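Local coordinates for CDP-4-keto-6-deoxy-D-glucose-3-dehydrase (PDB 3BB8), which probably catalyses the pyridoxal 5'-phosphate-dependent removal of the C3 hydroxyl from CDP-4-keto-6-deoxy-D-glucose during lipopolysaccharide sugar biosynthesis, at residues Ala93-Thr98 with Glu242-Trp247; Asn125-Ile128 with Ile133-Phe136. The protein carries 1 engineered substitution. One frame throughout, in Å; residues are numbered along the deposited sequence.

Interaction 1: Ala93-Thr98 with Glu242-Trp247; sequences ALTALT and ESFRDW. With PLP (pyridoxal-5'-phosphate), chain E.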
# COMPACT_ATOMS: atom_id res chain seq x y z
N ALA A 93 10.77 4.44 -4.22
CA ALA A 93 11.89 4.92 -5.03
C ALA A 93 12.72 5.97 -4.30
O ALA A 93 13.94 5.86 -4.21
CB ALA A 93 11.37 5.48 -6.36
N LEU A 94 12.05 6.99 -3.76
CA LEU A 94 12.73 8.07 -3.04
C LEU A 94 13.26 7.62 -1.68
O LEU A 94 14.35 8.01 -1.28
CB LEU A 94 11.76 9.25 -2.85
CG LEU A 94 12.22 10.64 -2.41
CD1 LEU A 94 12.65 10.65 -0.94
CD2 LEU A 94 13.35 11.10 -3.32
N THR A 95 12.48 6.80 -0.97
CA THR A 95 12.87 6.32 0.35
C THR A 95 14.12 5.46 0.29
O THR A 95 15.01 5.60 1.12
CB THR A 95 11.74 5.51 1.00
OG1 THR A 95 10.59 6.35 1.13
CG2 THR A 95 12.17 5.00 2.39
N ALA A 96 14.17 4.57 -0.69
CA ALA A 96 15.30 3.68 -0.88
C ALA A 96 16.62 4.43 -0.98
O ALA A 96 17.66 3.95 -0.51
CB ALA A 96 15.08 2.88 -2.12
N LEU A 97 16.60 5.61 -1.60
CA LEU A 97 17.81 6.39 -1.75
C LEU A 97 18.25 6.99 -0.42
O LEU A 97 19.24 7.73 -0.38
CB LEU A 97 17.60 7.50 -2.77
CG LEU A 97 17.29 7.08 -4.21
CD1 LEU A 97 17.13 8.31 -5.10
CD2 LEU A 97 18.41 6.20 -4.72
N THR A 98 17.51 6.71 0.65
CA THR A 98 17.87 7.24 1.97
C THR A 98 18.62 6.18 2.76
O THR A 98 19.08 6.43 3.88
CB THR A 98 16.63 7.63 2.81
OG1 THR A 98 15.94 6.44 3.22
CG2 THR A 98 15.68 8.52 2.01
N GLU A 242 13.17 -3.49 -2.25
CA GLU A 242 12.48 -4.69 -1.78
C GLU A 242 12.42 -4.77 -0.25
O GLU A 242 11.40 -5.17 0.32
CB GLU A 242 13.17 -5.94 -2.34
CG GLU A 242 12.44 -7.25 -2.08
CD GLU A 242 12.97 -8.39 -2.94
OE1 GLU A 242 14.20 -8.61 -2.93
OE2 GLU A 242 12.17 -9.06 -3.63
N SER A 243 13.51 -4.39 0.40
CA SER A 243 13.59 -4.40 1.85
C SER A 243 12.57 -3.41 2.43
O SER A 243 11.83 -3.74 3.36
CB SER A 243 15.00 -4.02 2.30
OG SER A 243 15.08 -3.92 3.71
N PHE A 244 12.54 -2.21 1.88
CA PHE A 244 11.60 -1.19 2.34
C PHE A 244 10.15 -1.64 2.10
O PHE A 244 9.27 -1.41 2.93
CB PHE A 244 11.86 0.12 1.61
CG PHE A 244 12.93 0.96 2.23
CD1 PHE A 244 12.73 1.55 3.48
CD2 PHE A 244 14.12 1.22 1.55
CE1 PHE A 244 13.70 2.38 4.05
CE2 PHE A 244 15.10 2.05 2.11
CZ PHE A 244 14.89 2.63 3.36
N ARG A 245 9.93 -2.31 0.98
CA ARG A 245 8.59 -2.79 0.67
C ARG A 245 8.21 -3.93 1.61
O ARG A 245 7.07 -4.03 2.04
CB ARG A 245 8.50 -3.28 -0.78
CG ARG A 245 7.08 -3.69 -1.17
CD ARG A 245 7.03 -4.51 -2.46
NE ARG A 245 7.68 -5.80 -2.33
CZ ARG A 245 7.97 -6.60 -3.36
NH1 ARG A 245 7.67 -6.24 -4.61
NH2 ARG A 245 8.59 -7.76 -3.15
N ASP A 246 9.18 -4.77 1.92
CA ASP A 246 8.92 -5.92 2.78
C ASP A 246 9.29 -5.79 4.27
O ASP A 246 10.12 -6.53 4.78
CB ASP A 246 9.60 -7.15 2.17
CG ASP A 246 9.20 -7.39 0.71
OD1 ASP A 246 8.14 -6.89 0.27
OD2 ASP A 246 9.95 -8.10 0.00
N TRP A 247 8.63 -4.85 4.95
CA TRP A 247 8.80 -4.61 6.39
C TRP A 247 10.18 -4.11 6.78
O TRP A 247 10.51 -4.04 7.97
CB TRP A 247 8.47 -5.87 7.19
CG TRP A 247 7.08 -6.44 6.97
CD1 TRP A 247 5.89 -5.95 7.44
CD2 TRP A 247 6.74 -7.61 6.19
NE1 TRP A 247 4.84 -6.74 7.02
CE2 TRP A 247 5.33 -7.76 6.25
CE3 TRP A 247 7.49 -8.54 5.47
CZ2 TRP A 247 4.66 -8.81 5.60
CZ3 TRP A 247 6.82 -9.60 4.82
CH2 TRP A 247 5.42 -9.72 4.89
N1 PLP E . 1.77 -5.10 13.81
C2 PLP E . 1.80 -6.40 14.29
C2A PLP E . 1.94 -6.59 15.80
C3 PLP E . 1.70 -7.49 13.37
O3 PLP E . 1.74 -8.77 13.79
C4 PLP E . 1.57 -7.23 11.94
C4A PLP E . 1.44 -8.45 10.99
C5 PLP E . 1.55 -5.87 11.51
C6 PLP E . 1.65 -4.82 12.49
C5A PLP E . 1.43 -5.37 10.10
O4P PLP E . 0.70 -6.17 9.27
P PLP E . 1.11 -6.56 7.77
O1P PLP E . -0.16 -6.98 7.09
O2P PLP E . 2.17 -7.79 7.93
O3P PLP E . 1.78 -5.35 7.07
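F244 swings its ring away from its own carbonyl carbon (chi1 -85°) and T95 sends CG2 out opposite its backbone N, which puts the threonine methyl over one face of the phenylalanine. This is a CH-pi contact: T95 CG2 stands 3.7 Å from the centroid of the F244 ring, 20° off the normal and offset toward the rim near CE1. A96 meets the same ring obliquely, its CA 3.4 Å from F244 CE2, a closeness that suits a residue whose side chain is a single methyl. No hydrogen bond crosses between the segments. The other branch of T95 is polar, and OG1 bonds back to L91 O and to N130 OD1, so threonine serves both surroundings.

Beyond F244 the helix ends and the chain turns at D246. R245 NE donates a nearly straight hydrogen bond to D246 OD1 (2.9 Å), part of a salt bridge that ties the last turn to this exit. W247 then reaches the cofactor held by the second subunit: its indole NE1 donates to PLP O2P at 3.0 Å, with a weak second bond to O3P, while S87 and S215 of that subunit also bond the cofactor. The contact joins the last turns of helices 86-96 and 235-245, with H284 stacked on F244 and A93 lying against strands 187-191 and 211-215.

Interaction 2: Asn125-Ile128 with Ile133-Phe136; sequences NPTI and IPVF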
# COMPACT_ATOMS: atom_id res chain seq x y z
N ASN A 125 5.31 14.30 -2.73
CA ASN A 125 5.15 13.98 -1.32
C ASN A 125 6.24 13.11 -0.68
O ASN A 125 6.68 13.40 0.43
CB ASN A 125 3.77 13.34 -1.08
CG ASN A 125 2.62 14.31 -1.39
OD1 ASN A 125 2.85 15.50 -1.69
ND2 ASN A 125 1.39 13.81 -1.32
N PRO A 126 6.70 12.06 -1.37
CA PRO A 126 7.75 11.21 -0.78
C PRO A 126 8.94 12.04 -0.29
O PRO A 126 9.50 11.77 0.76
CB PRO A 126 8.12 10.26 -1.92
CG PRO A 126 6.80 10.11 -2.66
CD PRO A 126 6.31 11.55 -2.70
N THR A 127 9.31 13.06 -1.07
CA THR A 127 10.42 13.94 -0.70
C THR A 127 10.14 14.58 0.65
O THR A 127 10.99 14.56 1.54
CB THR A 127 10.61 15.06 -1.75
OG1 THR A 127 11.21 14.52 -2.93
CG2 THR A 127 11.49 16.17 -1.20
N ILE A 128 8.95 15.15 0.79
CA ILE A 128 8.54 15.80 2.03
C ILE A 128 8.37 14.79 3.18
O ILE A 128 8.71 15.08 4.33
CB ILE A 128 7.18 16.53 1.83
CG1 ILE A 128 7.30 17.56 0.71
CG2 ILE A 128 6.74 17.17 3.13
CD1 ILE A 128 5.99 18.16 0.27
N ILE A 133 13.58 18.60 1.26
CA ILE A 133 12.99 19.85 0.82
C ILE A 133 12.83 19.91 -0.69
O ILE A 133 13.80 19.80 -1.43
CB ILE A 133 13.85 21.03 1.30
CG1 ILE A 133 14.00 20.96 2.82
CG2 ILE A 133 13.23 22.35 0.90
CD1 ILE A 133 15.15 21.77 3.36
N PRO A 134 11.58 20.06 -1.16
CA PRO A 134 11.31 20.14 -2.59
C PRO A 134 11.74 21.50 -3.13
O PRO A 134 11.53 22.53 -2.47
CB PRO A 134 9.79 19.96 -2.67
CG PRO A 134 9.45 19.24 -1.40
CD PRO A 134 10.33 19.93 -0.40
N VAL A 135 12.35 21.51 -4.30
CA VAL A 135 12.79 22.74 -4.96
C VAL A 135 12.14 22.75 -6.34
O VAL A 135 12.43 21.89 -7.18
CB VAL A 135 14.33 22.77 -5.11
CG1 VAL A 135 14.76 24.04 -5.83
CG2 VAL A 135 14.97 22.71 -3.73
N PHE A 136 11.25 23.71 -6.58
CA PHE A 136 10.54 23.79 -7.86
C PHE A 136 11.06 24.78 -8.91
O PHE A 136 11.61 25.83 -8.57
CB PHE A 136 9.06 24.14 -7.63
CG PHE A 136 8.37 23.29 -6.60
CD1 PHE A 136 8.39 23.66 -5.26
CD2 PHE A 136 7.66 22.15 -6.97
CE1 PHE A 136 7.71 22.91 -4.29
CE2 PHE A 136 6.98 21.39 -6.03
CZ PHE A 136 7.00 21.77 -4.68
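I128 and P134 make the closest apolar contact, with I128 CG1 3.4 Å from P134 CG, a tight approach. The two side chains cross at about a right angle, and I128 CD1 also touches the proline ring, 4.0 Å from P134 CG. T127 adds its methyl to the same ring atom, T127 CG2 lying 3.7 Å from P134 CG. With OG1 beside the backbone N (chi1 -74°), CG2 falls opposite that N and is directed at the strand, where it also packs on the I133 carbonyl carbon. A proline suits this spot because its compact ring offers CG and CD to both helix residues at once.

No hydrogen bond joins the two segments. Helix 121-129 and strand 133-140 belong to a beta-alpha-beta unit that begins with strand 112-115, and in this crossover the helix packs on the mixed sheet of the aspartate aminotransferase fold, whose strands 112-115 and 133-140 run parallel. Within the sheet, I133 and V135 pair through their backbones with strand 112-115, while P134, having no N-H to give, bonds R393 of strand 393-394 through its carbonyl oxygen.

The helix is kinked here: neither P126 nor T127 bonds through its N to the turn before, and P126 has no N-H to give. Facing the second subunit, the N125 amide bonds Y386 OH of its own chain through OD1 and G286 O of that subunit through ND2, and I128, partly exposed, packs against L285 of the same subunit.

Overall arrangement
The centres of the two contacts lie about 17 Å apart, and they meet directly through L94, whose CD1 is 3.8 Å from P126 O. Along the chain, interaction 2 is nested inside the loop that interaction 1 closes: helix 86-96 comes first, then strand 112-115, helix 121-129 and strand 133-140, and far later helix 235-245. Interaction 2 is a local helix-on-strand step, whereas interaction 1 brings together helices with most strands of the large mixed sheet between them in sequence. Helix 86-96 lies between helices 121-129 and 235-245 and packs on both. Both contacts also adjoin the second subunit, interaction 1 through W247 at its cofactor.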